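Local atomic coordinates of nitrogenase iron-molybdenum cofactor biosynthesis protein NifB (Methanothermobacter thermautotrophicus, PDB entry 7JMA), a protein that probably carries out the radical SAM-dependent carbide insertion that couples two [4Fe-4S] clusters into the [8Fe-9S-C] precursor of the nitrogenase iron-molybdenum cofactor. Residues V30-A35 and D66-H71; P36-H41 and S117-L122; V138-N143 and I189-N194. All coordinates share one frame; numbering follows the deposited sequence.

Interaction 1. Residues V30-A35 and D66-H71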
# COMPACT_ATOMS: atom_id res chain seq x y z
N VAL A 30 -7.75 13.52 -5.09
CA VAL A 30 -9.05 12.90 -4.90
C VAL A 30 -8.87 11.39 -4.80
O VAL A 30 -8.31 10.77 -5.71
CB VAL A 30 -10.01 13.23 -6.05
CG1 VAL A 30 -11.43 12.82 -5.68
CG2 VAL A 30 -9.95 14.70 -6.37
N HIS A 31 -9.37 10.80 -3.72
CA HIS A 31 -9.43 9.35 -3.59
C HIS A 31 -10.89 8.92 -3.66
O HIS A 31 -11.74 9.52 -3.00
CB HIS A 31 -8.79 8.88 -2.28
CG HIS A 31 -7.30 8.95 -2.28
ND1 HIS A 31 -6.60 10.11 -2.03
CD2 HIS A 31 -6.37 8.00 -2.53
CE1 HIS A 31 -5.30 9.87 -2.11
NE2 HIS A 31 -5.14 8.59 -2.41
N VAL A 32 -11.18 7.92 -4.47
CA VAL A 32 -12.54 7.43 -4.66
C VAL A 32 -12.69 6.09 -3.95
O VAL A 32 -11.83 5.22 -4.10
CB VAL A 32 -12.90 7.29 -6.15
CG1 VAL A 32 -12.95 8.68 -6.79
CG2 VAL A 32 -11.91 6.41 -6.87
N PRO A 33 -13.79 5.88 -3.17
CA PRO A 33 -13.97 4.61 -2.44
C PRO A 33 -14.69 3.56 -3.26
O PRO A 33 -15.91 3.41 -3.15
CB PRO A 33 -14.81 5.04 -1.22
CG PRO A 33 -15.68 6.15 -1.76
CD PRO A 33 -14.84 6.86 -2.84
N ILE A 34 -13.95 2.81 -4.07
CA ILE A 34 -14.54 1.87 -5.00
C ILE A 34 -14.03 0.45 -4.79
O ILE A 34 -14.32 -0.43 -5.60
CB ILE A 34 -14.29 2.30 -6.46
CG1 ILE A 34 -12.79 2.34 -6.70
CG2 ILE A 34 -14.92 3.66 -6.73
CD1 ILE A 34 -12.41 2.63 -8.11
N ALA A 35 -13.25 0.21 -3.73
CA ALA A 35 -12.55 -1.06 -3.57
C ALA A 35 -12.89 -1.65 -2.21
O ALA A 35 -12.08 -1.61 -1.28
CB ALA A 35 -11.03 -0.87 -3.75
N ASP A 66 -18.26 4.27 -12.48
CA ASP A 66 -18.80 5.39 -13.25
C ASP A 66 -19.23 6.54 -12.34
O ASP A 66 -19.09 7.71 -12.71
CB ASP A 66 -19.95 4.92 -14.13
CG ASP A 66 -19.47 4.20 -15.38
OD1 ASP A 66 -18.76 4.83 -16.19
OD2 ASP A 66 -19.81 3.01 -15.55
N ASP A 67 -19.75 6.23 -11.15
CA ASP A 67 -20.05 7.29 -10.20
C ASP A 67 -18.78 7.98 -9.72
O ASP A 67 -18.79 9.19 -9.45
CB ASP A 67 -20.82 6.72 -9.00
N ALA A 68 -17.67 7.24 -9.61
CA ALA A 68 -16.41 7.84 -9.19
C ALA A 68 -15.86 8.77 -10.27
O ALA A 68 -15.30 9.83 -9.96
CB ALA A 68 -15.39 6.74 -8.87
N ILE A 69 -16.02 8.40 -11.54
CA ILE A 69 -15.64 9.30 -12.64
C ILE A 69 -16.42 10.60 -12.55
O ILE A 69 -15.85 11.70 -12.65
CB ILE A 69 -15.87 8.61 -14.00
CG1 ILE A 69 -14.93 7.41 -14.17
CG2 ILE A 69 -15.72 9.62 -15.14
CD1 ILE A 69 -13.48 7.79 -14.36
N LYS A 70 -17.74 10.51 -12.38
CA LYS A 70 -18.56 11.72 -12.29
C LYS A 70 -18.17 12.56 -11.09
O LYS A 70 -18.17 13.79 -11.16
CB LYS A 70 -20.04 11.34 -12.23
N HIS A 71 -17.85 11.91 -9.97
CA HIS A 71 -17.36 12.62 -8.80
C HIS A 71 -16.09 13.40 -9.11
O HIS A 71 -15.97 14.59 -8.77
CB HIS A 71 -17.13 11.63 -7.65
CG HIS A 71 -16.55 12.24 -6.42
ND1 HIS A 71 -17.27 13.08 -5.59
CD2 HIS A 71 -15.32 12.13 -5.86
CE1 HIS A 71 -16.51 13.47 -4.58
NE2 HIS A 71 -15.32 12.91 -4.72

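Interaction 2. Residues P36-H41 and S117-L122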
# COMPACT_ATOMS: atom_id res chain seq x y z
N PRO A 36 -14.10 -2.21 -2.06
CA PRO A 36 -14.52 -2.65 -0.72
C PRO A 36 -13.79 -3.88 -0.21
O PRO A 36 -13.54 -4.00 0.99
CB PRO A 36 -16.01 -2.93 -0.90
CG PRO A 36 -16.16 -3.28 -2.33
CD PRO A 36 -15.18 -2.35 -3.05
N ARG A 37 -13.49 -4.82 -1.09
CA ARG A 37 -12.98 -6.11 -0.66
C ARG A 37 -11.52 -6.01 -0.27
O ARG A 37 -10.70 -5.43 -1.01
CB ARG A 37 -13.13 -7.14 -1.76
CG ARG A 37 -12.79 -8.55 -1.31
CD ARG A 37 -13.35 -9.58 -2.26
NE ARG A 37 -12.88 -9.35 -3.63
CZ ARG A 37 -13.11 -10.19 -4.63
NH1 ARG A 37 -13.80 -11.31 -4.41
NH2 ARG A 37 -12.65 -9.92 -5.84
N CYS A 38 -11.17 -6.60 0.86
CA CYS A 38 -9.76 -6.76 1.18
C CYS A 38 -9.45 -8.26 1.16
O CYS A 38 -10.35 -9.09 1.36
CB CYS A 38 -9.40 -6.11 2.53
SG CYS A 38 -7.63 -6.05 2.89
N ASN A 39 -8.20 -8.60 0.87
CA ASN A 39 -7.80 -10.00 0.73
C ASN A 39 -6.88 -10.48 1.85
O ASN A 39 -6.37 -11.60 1.78
CB ASN A 39 -7.15 -10.24 -0.63
CG ASN A 39 -6.10 -9.20 -0.98
OD1 ASN A 39 -5.77 -8.34 -0.16
ND2 ASN A 39 -5.56 -9.29 -2.21
N ILE A 40 -6.64 -9.67 2.87
CA ILE A 40 -5.83 -10.09 4.01
C ILE A 40 -6.52 -9.58 5.26
O ILE A 40 -7.33 -8.66 5.21
CB ILE A 40 -4.38 -9.57 3.96
CG1 ILE A 40 -4.34 -8.07 4.28
CG2 ILE A 40 -3.71 -9.91 2.60
CD1 ILE A 40 -2.91 -7.46 4.24
N HIS A 41 -6.20 -10.19 6.39
CA HIS A 41 -6.58 -9.59 7.66
C HIS A 41 -5.32 -9.26 8.44
O HIS A 41 -4.63 -10.16 8.94
CB HIS A 41 -7.50 -10.48 8.49
CG HIS A 41 -8.03 -9.76 9.69
ND1 HIS A 41 -7.53 -9.97 10.96
CD2 HIS A 41 -8.91 -8.73 9.79
CE1 HIS A 41 -8.12 -9.14 11.80
NE2 HIS A 41 -8.96 -8.38 11.12
N SER A 117 -3.00 2.51 -3.46
CA SER A 117 -2.34 1.87 -2.34
C SER A 117 -2.80 0.43 -2.30
O SER A 117 -3.94 0.13 -2.67
CB SER A 117 -2.63 2.57 -1.00
OG SER A 117 -2.32 3.96 -1.08
N THR A 118 -1.91 -0.46 -1.86
CA THR A 118 -2.24 -1.87 -1.80
C THR A 118 -1.36 -2.55 -0.75
O THR A 118 -0.28 -2.06 -0.43
CB THR A 118 -2.06 -2.52 -3.18
OG1 THR A 118 -2.31 -3.92 -3.09
CG2 THR A 118 -0.60 -2.34 -3.66
N ASN A 119 -1.84 -3.68 -0.22
CA ASN A 119 -0.93 -4.52 0.54
C ASN A 119 0.06 -5.27 -0.36
O ASN A 119 1.00 -5.90 0.16
CB ASN A 119 -1.73 -5.48 1.43
CG ASN A 119 -2.70 -6.34 0.65
OD1 ASN A 119 -2.32 -6.95 -0.35
ND2 ASN A 119 -3.95 -6.46 1.14
N GLY A 120 -0.11 -5.24 -1.68
CA GLY A 120 0.81 -5.90 -2.59
C GLY A 120 0.57 -7.38 -2.86
O GLY A 120 1.27 -7.96 -3.70
N LEU A 121 -0.41 -8.01 -2.19
CA LEU A 121 -0.58 -9.45 -2.38
C LEU A 121 -0.80 -9.81 -3.85
O LEU A 121 -0.26 -10.80 -4.35
CB LEU A 121 -1.75 -9.96 -1.54
CG LEU A 121 -1.98 -11.47 -1.65
CD1 LEU A 121 -0.82 -12.30 -1.09
CD2 LEU A 121 -3.28 -11.83 -0.89
N LEU A 122 -1.59 -9.00 -4.57
CA LEU A 122 -1.93 -9.28 -5.96
C LEU A 122 -1.01 -8.58 -6.95
O LEU A 122 -1.29 -8.60 -8.16
CB LEU A 122 -3.37 -8.88 -6.25
CG LEU A 122 -4.36 -9.79 -5.52
CD1 LEU A 122 -5.76 -9.20 -5.58
CD2 LEU A 122 -4.31 -11.17 -6.16
O HOH W 1 -3.46 -7.14 -2.96

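Interaction 3. Residues V138-N143 and I189-N194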
# COMPACT_ATOMS: atom_id res chain seq x y z
N VAL A 138 2.46 3.75 -6.77
CA VAL A 138 1.77 2.78 -5.94
C VAL A 138 2.42 2.80 -4.57
O VAL A 138 3.65 2.81 -4.46
CB VAL A 138 1.84 1.36 -6.53
CG1 VAL A 138 1.22 0.34 -5.53
CG2 VAL A 138 1.14 1.29 -7.87
N THR A 139 1.58 2.84 -3.54
CA THR A 139 2.02 2.75 -2.15
C THR A 139 1.75 1.34 -1.67
O THR A 139 0.60 0.87 -1.74
CB THR A 139 1.31 3.79 -1.29
OG1 THR A 139 1.59 5.10 -1.80
CG2 THR A 139 1.78 3.71 0.15
N VAL A 140 2.79 0.64 -1.22
CA VAL A 140 2.71 -0.75 -0.77
C VAL A 140 2.96 -0.76 0.73
O VAL A 140 3.93 -0.15 1.20
CB VAL A 140 3.73 -1.64 -1.50
CG1 VAL A 140 3.56 -3.10 -1.04
CG2 VAL A 140 3.59 -1.52 -3.03
N THR A 141 2.09 -1.42 1.50
CA THR A 141 2.25 -1.45 2.94
C THR A 141 3.06 -2.69 3.30
O THR A 141 2.60 -3.82 3.08
CB THR A 141 0.89 -1.42 3.63
OG1 THR A 141 0.27 -0.16 3.34
CG2 THR A 141 1.07 -1.54 5.15
N VAL A 142 4.26 -2.48 3.82
CA VAL A 142 5.18 -3.55 4.17
C VAL A 142 5.52 -3.37 5.63
O VAL A 142 6.22 -2.42 6.01
CB VAL A 142 6.47 -3.53 3.33
CG1 VAL A 142 7.35 -4.69 3.77
CG2 VAL A 142 6.18 -3.60 1.82
N ASN A 143 5.04 -4.29 6.47
CA ASN A 143 5.21 -4.15 7.91
C ASN A 143 6.27 -5.07 8.49
O ASN A 143 6.64 -4.90 9.65
CB ASN A 143 3.86 -4.40 8.61
CG ASN A 143 2.84 -3.35 8.23
OD1 ASN A 143 3.13 -2.16 8.27
ND2 ASN A 143 1.64 -3.78 7.84
N ILE A 189 6.89 2.60 -12.49
CA ILE A 189 5.93 3.08 -11.52
C ILE A 189 6.68 3.41 -10.23
O ILE A 189 7.49 2.60 -9.77
CB ILE A 189 4.85 2.03 -11.26
CG1 ILE A 189 4.00 1.88 -12.53
CG2 ILE A 189 4.07 2.40 -10.02
CD1 ILE A 189 3.10 0.64 -12.55
N ILE A 190 6.42 4.59 -9.68
CA ILE A 190 7.08 4.99 -8.44
C ILE A 190 6.51 4.17 -7.30
O ILE A 190 5.30 4.16 -7.08
CB ILE A 190 6.87 6.48 -8.16
CG1 ILE A 190 7.44 7.34 -9.31
CG2 ILE A 190 7.44 6.88 -6.80
CD1 ILE A 190 6.94 8.76 -9.25
N VAL A 191 7.38 3.48 -6.55
CA VAL A 191 6.91 2.66 -5.43
C VAL A 191 7.24 3.38 -4.14
O VAL A 191 8.41 3.67 -3.86
CB VAL A 191 7.51 1.25 -5.45
CG1 VAL A 191 6.99 0.44 -4.22
CG2 VAL A 191 7.16 0.54 -6.71
N LYS A 192 6.21 3.65 -3.35
CA LYS A 192 6.35 4.18 -2.01
C LYS A 192 5.98 3.06 -1.05
O LYS A 192 5.02 2.33 -1.29
CB LYS A 192 5.44 5.38 -1.79
CG LYS A 192 5.68 6.49 -2.82
CD LYS A 192 4.75 7.67 -2.61
CE LYS A 192 5.08 8.82 -3.57
NZ LYS A 192 3.99 9.84 -3.63
N VAL A 193 6.75 2.89 0.02
CA VAL A 193 6.47 1.83 0.99
C VAL A 193 6.00 2.48 2.28
O VAL A 193 6.68 3.36 2.83
CB VAL A 193 7.70 0.93 1.21
CG1 VAL A 193 7.51 0.02 2.43
CG2 VAL A 193 7.94 0.07 -0.04
N ASN A 194 4.83 2.05 2.76
CA ASN A 194 4.33 2.41 4.08
C ASN A 194 4.68 1.29 5.04
O ASN A 194 4.48 0.11 4.73
CB ASN A 194 2.80 2.61 4.06
CG ASN A 194 2.39 3.98 3.58
OD1 ASN A 194 3.23 4.77 3.13
ND2 ASN A 194 1.10 4.27 3.65
O HOH W 2 -0.57 2.05 4.83

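Interaction 1. Residues V30-A35 and D66-H71
An apolar contact of the edge strand 29-31 and the residues after it with helix 65-76 joins Val-30, Val-32 and Ile-34 to Ala-68 and His-71 at one edge of the parallel sheet of this radical SAM fold. Strand 29-31 is the outermost strand on its side, and helix 65-76, the next modelled helix, packs against it and the residues that follow. No hydrogen bond links the two segments; the evidence for the contact is carbon-to-carbon approach. The alternation of the chain sends the CB atoms of Val-30, Val-32 and Ile-34 toward the helix, while that of His-31 points away. Ala-68 is the centre of the interface, its methyl serving two residues at once. Ala-68 CB lies 3.7 Å from Val-32 CB and 3.8 Å from Ile-34 CG2. The small side chain fits a close approach of the backbones, with the CA atoms of Val-32 and Ala-68 6.0 Å apart. One turn further along, His-71 holds CG anti to its backbone N (chi1 176°), which carries the imidazole toward Val-30 CG1. Phe-101 of helix 96-108 touches both Ile-34 and Ala-68, extending the apolar cluster. At the other end the His-71 ring meets the two valines obliquely: Val-30 CG1 is 4.0 Å from His-71 CD2, and Val-32 CG1 is 4.3 Å from the same ring carbon.

Interaction 2. Residues P36-H41 and S117-L122
Asn-119 OD1 is gripped by two donors: the backbone N of Leu-121, 2.9 Å from it, and a water whose oxygen also lies 2.9 Å from this atom. The first bond closes an Asx turn; Asn-119 CG sits between its backbone N and carbonyl carbon (chi1 57°), which lets OD1 reach back to that N-H. The other end of the amide crosses to the facing segment, where Asn-119 ND2 donates to Asn-39 OD1 over 2.9 Å. That bond is almost straight (175° at the hydrogen) and lies in the carbonyl plane of Asn-39, although the two amide planes are turned 30° apart. The same water accepts from Asn-39 ND2 and from the backbone N of Leu-122, at the N-cap of helix 123-132, so both amides are tied at both ends. Carbon encloses this polar pair: Ile-40 CD1 comes within 3.4 Å of Asn-119 ND2, and Leu-122 CD1 within 3.4 Å of Asn-39 ND2. Were Asn-119 shortened to an alanine, Asn-39 OD1 would probably lose this donor and the N-H of Leu-121 its turn acceptor. Cys-38, a ligand of a [4Fe-4S] cluster absent from this apo model, has SG 4.1 Å from Asn-119 ND2. Ile-40 and Leu-121 pack on Leu-173 of helix 166-186 and Val-157 of strand 154-159, placing the contact between strand 113-118, that helix and the small antiparallel sheet.

Interaction 3. Residues V138-N143 and I189-N194
Two adjacent parallel strands of the central radical SAM sheet, 137-141 and 190-197, pair here in regular register. Five backbone hydrogen bonds alternate between them, starting with Val-138 N to Ile-190 O (2.9 Å) and ending with Val-142 N to Asn-194 O (2.8 Å). Between these, Lys-192 N and Asn-194 N donate back to Val-138 O and Val-140 O. The short strand axes make an angle of 30°, evidence of sheet twist. Each face has its own chemistry. Val-138, Val-140, Val-191 and Val-193 share the buried face, extended by Ile-189 and Val-142: Val-138 CG2 meets Ile-189 CG2 at 3.8 Å, and Val-142 CB meets Val-193 CG1 at 3.8 Å. Leu-184 of helix 166-186 covers Val-138, Ile-189 and Val-191 on this side. The other face carries Thr-139, Thr-141, Lys-192 and Asn-194. Thr-139 has OG1 beside its backbone N (chi1 -59°), which leaves CG2 anti to that N and set against the Asn-194 amide, 3.5 Å from Asn-194 CG. A water joins the next pair, lying 2.8 Å from Thr-141 OG1 and accepting from Asn-194 ND2 at 3.0 Å. The connection between the strands holds short helix 147-150, the antiparallel pair 154-159/162-165 and helix 166-186, which covers the valine face: an elaborated beta-alpha-beta crossover of the TIM-barrel-related radical SAM fold.

How the interactions relate
The three contacts sample different levels of one fold. Interaction 3, a backbone-bonded strand pair, is the most central and extensive but not the most buried: its valine face is buried, its Thr/Lys/Asn face partly exposed. Interaction 1 lies at the sheet edge, its centre about 18 Å from the centre of the chain, yet is buried, made of aliphatic groups and one imidazole without any hydrogen bond across it. Interaction 2, partly buried, relies on side-chain amides and a bridging water where loops replace regular strand. Interactions 2 and 3 touch directly, because strands 113-118 and 137-141 are sheet neighbours: Thr-118 N lies 2.8 Å from Thr-139 O, a probable hydrogen bond. Interactions 1 and 2 adjoin in sequence without further touch.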